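Local coordinates for protein beta-lactamase (Klebsiella pneumoniae, PDB 6KBY) that binds adenosine monophosphate covalently in its pocket and, as a class C serine beta-lactamase, probably hydrolyses beta-lactams to substituted beta-amino acids, at residues Met35-Ile47 with Ser234-Gln247. Residues are numbered along the deposited sequence; the frame is centred on the assembly and turned at random.
Sequences MSVAVTVNGKNYI and SSDLLRYVQANMGQ
Ser-234, at the start of helix 234-244, donates its hydroxyl proton to Ser-36 OG on strand 35-41, with 2.7 Å between Ser-234 OG and Ser-36 OG. Ser-36 OG also bonds to Asn-49 on the neighbouring strand, so the buried hydroxyl has a polar partner in both the helix and the sheet. Two turns further along the helix, Gln-242 OE1 accepts from Asn-45 ND2 of the second hairpin strand over 3.0 Å. The N-H points nearly straight at the oxygen (162°), which lies in the amide plane of Asn-45 but takes the proton from above its own carbonyl plane, the two amides standing almost perpendicular. Gln-242 NE2 turns to Gln-247 OE1 in a weak bond and to a water held by Gly-43 O. A second water, bound to Gln-247 NE2, Thr-40 OG1 and Gly-43 N, ties the tight type I' turn of the hairpin to the loop that follows the helix. The helix ends in a Schellman motif, with Gly-246 at positive phi as its C-prime residue. The hairpin forms one edge of the antiparallel sheet in the alpha/beta domain of the serine beta-lactamase fold; helix 234-244 packs on one face of this sheet, while Val-37 and Tyr-46 touch helix 11-30 on the other. The helix runs at 28° to strand 35-41, their axes approaching to 8.1 Å. Leu-238 is central to the packing: with CG anti to its backbone N (chi1 -165°), CD1 lies against Thr-40 CB and CD2 against the Asn-45 amide, 3.5 Å from Asn-45 OD1. Behind these methyls, Leu-238 CB rests on Ala-38 CB at 4.0 Å. Thr-40 CG2 meets Met-245 CE tip to tip, and at the other end Ile-47 lays CG2 beside Ser-234 OG and CD1 3.5 Å from Ser-235 OG.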
loop_
_atom_site.group_PDB
_atom_site.type_symbol
_atom_site.label_atom_id
_atom_site.label_comp_id
_atom_site.label_asym_id
_atom_site.label_seq_id
_atom_site.Cartn_x
_atom_site.Cartn_y
_atom_site.Cartn_z
ATOM N N MET A 35 -11.238 3.538 14.298
ATOM C CA MET A 35 -10.891 2.586 13.253
ATOM C C MET A 35 -12.060 2.400 12.307
ATOM O O MET A 35 -13.221 2.602 12.668
ATOM C CB MET A 35 -10.511 1.206 13.802
ATOM C CG MET A 35 -9.208 1.193 14.561
ATOM S SD MET A 35 -8.560 -0.439 14.965
ATOM C CE MET A 35 -8.114 -1.078 13.351
ATOM N N SER A 36 -11.737 1.975 11.092
ATOM C CA SER A 36 -12.724 1.386 10.207
ATOM C C SER A 36 -12.136 0.103 9.649
ATOM O O SER A 36 -10.961 0.069 9.253
ATOM C CB SER A 36 -13.138 2.335 9.083
ATOM O OG SER A 36 -14.141 1.738 8.286
ATOM N N VAL A 37 -12.947 -0.946 9.641
ATOM C CA VAL A 37 -12.558 -2.235 9.095
ATOM C C VAL A 37 -13.558 -2.594 8.014
ATOM O O VAL A 37 -14.769 -2.594 8.261
ATOM C CB VAL A 37 -12.526 -3.314 10.190
ATOM C CG1 VAL A 37 -12.170 -4.669 9.591
ATOM C CG2 VAL A 37 -11.554 -2.919 11.286
ATOM N N ALA A 38 -13.057 -2.905 6.824
ATOM C CA ALA A 38 -13.886 -3.292 5.696
ATOM C C ALA A 38 -13.500 -4.704 5.294
ATOM O O ALA A 38 -12.307 -5.007 5.153
ATOM C CB ALA A 38 -13.666 -2.334 4.524
ATOM N N VAL A 39 -14.507 -5.559 5.111
ATOM C CA VAL A 39 -14.314 -6.957 4.742
ATOM C C VAL A 39 -15.150 -7.251 3.505
ATOM O O VAL A 39 -16.308 -6.825 3.414
ATOM C CB VAL A 39 -14.741 -7.893 5.897
ATOM C CG1 VAL A 39 -14.679 -9.353 5.484
ATOM C CG2 VAL A 39 -13.884 -7.648 7.131
ATOM N N THR A 40 -14.576 -7.987 2.559
ATOM C CA THR A 40 -15.340 -8.555 1.456
ATOM C C THR A 40 -15.202 -10.071 1.460
ATOM O O THR A 40 -14.108 -10.608 1.670
ATOM C CB THR A 40 -14.938 -7.961 0.089
ATOM O OG1 THR A 40 -15.838 -8.436 -0.919
ATOM C CG2 THR A 40 -13.506 -8.334 -0.305
ATOM N N VAL A 41 -16.325 -10.755 1.258
ATOM C CA VAL A 41 -16.349 -12.205 1.079
ATOM C C VAL A 41 -17.678 -12.565 0.435
ATOM O O VAL A 41 -18.704 -11.938 0.715
ATOM C CB VAL A 41 -16.114 -12.964 2.411
ATOM C CG1 VAL A 41 -17.157 -12.577 3.454
ATOM C CG2 VAL A 41 -16.121 -14.468 2.184
ATOM N N ASN A 42 -17.657 -13.569 -0.446
ATOM C CA ASN A 42 -18.862 -14.035 -1.133
ATOM C C ASN A 42 -19.517 -12.916 -1.941
ATOM O O ASN A 42 -20.737 -12.901 -2.132
ATOM C CB ASN A 42 -19.852 -14.686 -0.160
ATOM C CG ASN A 42 -20.905 -15.525 -0.863
ATOM O OD1 ASN A 42 -20.643 -16.146 -1.893
ATOM N ND2 ASN A 42 -22.113 -15.540 -0.303
ATOM N N GLY A 43 -18.715 -11.974 -2.427
ATOM C CA GLY A 43 -19.231 -10.860 -3.196
ATOM C C GLY A 43 -19.931 -9.791 -2.389
ATOM O O GLY A 43 -20.481 -8.855 -2.982
ATOM N N LYS A 44 -19.921 -9.894 -1.065
ATOM C CA LYS A 44 -20.610 -8.965 -0.183
ATOM C C LYS A 44 -19.584 -8.126 0.563
ATOM O O LYS A 44 -18.490 -8.600 0.890
ATOM C CB LYS A 44 -21.451 -9.717 0.853
ATOM C CG LYS A 44 -22.288 -10.849 0.289
ATOM C CD LYS A 44 -23.301 -10.343 -0.711
ATOM C CE LYS A 44 -24.239 -11.463 -1.147
ATOM N NZ LYS A 44 -24.960 -12.065 0.010
ATOM N N ASN A 45 -19.949 -6.880 0.850
ATOM C CA ASN A 45 -19.046 -5.923 1.469
ATOM C C ASN A 45 -19.612 -5.473 2.805
ATOM O O ASN A 45 -20.802 -5.149 2.908
ATOM C CB ASN A 45 -18.838 -4.721 0.550
ATOM C CG ASN A 45 -18.122 -5.098 -0.730
ATOM O OD1 ASN A 45 -17.349 -6.056 -0.767
ATOM N ND2 ASN A 45 -18.373 -4.344 -1.788
ATOM N N TYR A 46 -18.755 -5.451 3.822
ATOM C CA TYR A 46 -19.150 -5.102 5.176
ATOM C C TYR A 46 -18.193 -4.043 5.689
ATOM O O TYR A 46 -16.973 -4.205 5.577
ATOM C CB TYR A 46 -19.066 -6.339 6.062
ATOM C CG TYR A 46 -19.814 -7.523 5.501
ATOM C CD1 TYR A 46 -21.194 -7.599 5.599
ATOM C CD2 TYR A 46 -19.148 -8.567 4.875
ATOM C CE1 TYR A 46 -21.894 -8.680 5.088
ATOM C CE2 TYR A 46 -19.843 -9.658 4.358
ATOM C CZ TYR A 46 -21.219 -9.704 4.470
ATOM O OH TYR A 46 -21.942 -10.769 3.978
ATOM N N ILE A 47 -18.733 -2.960 6.234
ATOM C CA ILE A 47 -17.934 -1.852 6.747
ATOM C C ILE A 47 -18.301 -1.658 8.206
ATOM O O ILE A 47 -19.481 -1.470 8.525
ATOM C CB ILE A 47 -18.223 -0.546 5.983
ATOM C CG1 ILE A 47 -18.192 -0.748 4.464
ATOM C CG2 ILE A 47 -17.273 0.559 6.455
ATOM C CD1 ILE A 47 -16.825 -0.907 3.889
ATOM N N SER A 234 -12.197 3.521 4.050
ATOM C CA SER A 234 -12.169 2.065 3.994
ATOM C C SER A 234 -13.018 1.535 2.844
ATOM O O SER A 234 -12.674 0.514 2.240
ATOM C CB SER A 234 -12.635 1.478 5.322
ATOM O OG SER A 234 -13.985 1.820 5.568
ATOM N N SER A 235 -14.110 2.225 2.505
ATOM C CA SER A 235 -14.944 1.784 1.391
ATOM C C SER A 235 -14.218 1.906 0.058
ATOM O O SER A 235 -14.310 1.009 -0.789
ATOM C CB SER A 235 -16.245 2.580 1.378
ATOM O OG SER A 235 -17.037 2.260 2.510
ATOM N N ASP A 236 -13.505 3.014 -0.157
ATOM C CA ASP A 236 -12.721 3.133 -1.385
ATOM C C ASP A 236 -11.634 2.071 -1.450
ATOM O O ASP A 236 -11.380 1.499 -2.515
ATOM C CB ASP A 236 -12.095 4.524 -1.511
ATOM C CG ASP A 236 -12.972 5.505 -2.273
ATOM O OD1 ASP A 236 -14.197 5.273 -2.394
ATOM O OD2 ASP A 236 -12.427 6.533 -2.738
ATOM N N LEU A 237 -10.961 1.809 -0.329
ATOM C CA LEU A 237 -9.935 0.773 -0.353
ATOM C C LEU A 237 -10.529 -0.613 -0.532
ATOM O O LEU A 237 -9.895 -1.473 -1.147
ATOM C CB LEU A 237 -9.066 0.826 0.895
ATOM C CG LEU A 237 -8.043 1.954 0.904
ATOM C CD1 LEU A 237 -7.322 1.982 2.246
ATOM C CD2 LEU A 237 -7.041 1.824 -0.242
ATOM N N LEU A 238 -11.734 -0.858 -0.017
ATOM C CA LEU A 238 -12.349 -2.151 -0.291
ATOM C C LEU A 238 -12.660 -2.297 -1.775
ATOM O O LEU A 238 -12.511 -3.385 -2.343
ATOM C CB LEU A 238 -13.596 -2.362 0.564
ATOM C CG LEU A 238 -14.095 -3.812 0.618
ATOM C CD1 LEU A 238 -13.081 -4.717 1.315
ATOM C CD2 LEU A 238 -15.452 -3.893 1.297
ATOM N N ARG A 239 -13.081 -1.209 -2.424
ATOM C CA ARG A 239 -13.264 -1.249 -3.872
ATOM C C ARG A 239 -11.948 -1.569 -4.578
ATOM O O ARG A 239 -11.910 -2.373 -5.516
ATOM C CB ARG A 239 -13.836 0.081 -4.360
ATOM C CG ARG A 239 -14.127 0.091 -5.843
ATOM C CD ARG A 239 -14.847 1.348 -6.317
ATOM N NE ARG A 239 -14.905 1.348 -7.773
ATOM C CZ ARG A 239 -15.861 0.756 -8.481
ATOM N NH1 ARG A 239 -16.862 0.132 -7.870
ATOM N NH2 ARG A 239 -15.817 0.788 -9.807
ATOM N N TYR A 240 -10.854 -0.965 -4.115
ATOM C CA TYR A 240 -9.527 -1.241 -4.667
ATOM C C TYR A 240 -9.171 -2.712 -4.508
ATOM O O TYR A 240 -8.615 -3.331 -5.426
ATOM C CB TYR A 240 -8.526 -0.373 -3.916
ATOM C CG TYR A 240 -7.072 -0.362 -4.335
ATOM C CD1 TYR A 240 -6.683 -0.040 -5.632
ATOM C CD2 TYR A 240 -6.082 -0.560 -3.384
ATOM C CE1 TYR A 240 -5.342 0.046 -5.975
ATOM C CE2 TYR A 240 -4.751 -0.476 -3.711
ATOM C CZ TYR A 240 -4.385 -0.173 -5.009
ATOM O OH TYR A 240 -3.055 -0.054 -5.352
ATOM N N VAL A 241 -9.484 -3.287 -3.346
ATOM C CA VAL A 241 -9.234 -4.709 -3.123
ATOM C C VAL A 241 -10.071 -5.559 -4.076
ATOM O O VAL A 241 -9.568 -6.499 -4.702
ATOM C CB VAL A 241 -9.484 -5.057 -1.645
ATOM C CG1 VAL A 241 -9.536 -6.567 -1.435
ATOM C CG2 VAL A 241 -8.410 -4.422 -0.767
ATOM N N GLN A 242 -11.363 -5.237 -4.206
ATOM C CA GLN A 242 -12.210 -5.976 -5.137
ATOM C C GLN A 242 -11.705 -5.860 -6.568
ATOM O O GLN A 242 -11.735 -6.839 -7.325
ATOM C CB GLN A 242 -13.657 -5.489 -5.042
ATOM C CG GLN A 242 -14.352 -5.862 -3.756
ATOM C CD GLN A 242 -15.845 -5.971 -3.956
ATOM O OE1 GLN A 242 -16.542 -4.960 -4.037
ATOM N NE2 GLN A 242 -16.341 -7.197 -4.074
ATOM N N ALA A 243 -11.274 -4.664 -6.967
ATOM C CA ALA A 243 -10.738 -4.485 -8.314
ATOM C C ALA A 243 -9.493 -5.341 -8.520
ATOM O O ALA A 243 -9.288 -5.922 -9.597
ATOM C CB ALA A 243 -10.414 -3.008 -8.540
ATOM N N ASN A 244 -8.646 -5.423 -7.491
ATOM C CA ASN A 244 -7.474 -6.287 -7.517
ATOM C C ASN A 244 -7.832 -7.767 -7.583
ATOM O O ASN A 244 -6.968 -8.575 -7.937
ATOM C CB ASN A 244 -6.562 -5.995 -6.321
ATOM C CG ASN A 244 -5.561 -4.895 -6.619
ATOM O OD1 ASN A 244 -4.557 -5.132 -7.294
ATOM N ND2 ASN A 244 -5.836 -3.679 -6.140
ATOM N N MET A 245 -9.075 -8.138 -7.278
ATOM C CA MET A 245 -9.546 -9.508 -7.437
ATOM C C MET A 245 -10.472 -9.669 -8.634
ATOM O O MET A 245 -11.133 -10.706 -8.765
ATOM C CB MET A 245 -10.201 -10.002 -6.147
ATOM C CG MET A 245 -9.222 -10.035 -4.984
ATOM S SD MET A 245 -9.821 -10.905 -3.520
ATOM C CE MET A 245 -11.064 -9.778 -2.910
ATOM N N GLY A 246 -10.523 -8.676 -9.517
ATOM C CA GLY A 246 -11.292 -8.790 -10.740
ATOM C C GLY A 246 -12.785 -8.863 -10.537
ATOM O O GLY A 246 -13.497 -9.372 -11.408
ATOM N N GLN A 247 -13.289 -8.369 -9.414
ATOM C CA GLN A 247 -14.693 -8.552 -9.079
ATOM C C GLN A 247 -15.602 -7.474 -9.641
ATOM O O GLN A 247 -16.828 -7.633 -9.587
ATOM C CB GLN A 247 -14.868 -8.596 -7.564
ATOM C CG GLN A 247 -14.264 -9.814 -6.907
ATOM C CD GLN A 247 -14.515 -9.811 -5.412
ATOM O OE1 GLN A 247 -13.906 -9.046 -4.673
ATOM N NE2 GLN A 247 -15.435 -10.651 -4.962
HETATM O O HOH W 1 -16.005 -10.999 -2.095
HETATM O O HOH W 2 -19.010 -7.885 -5.202
#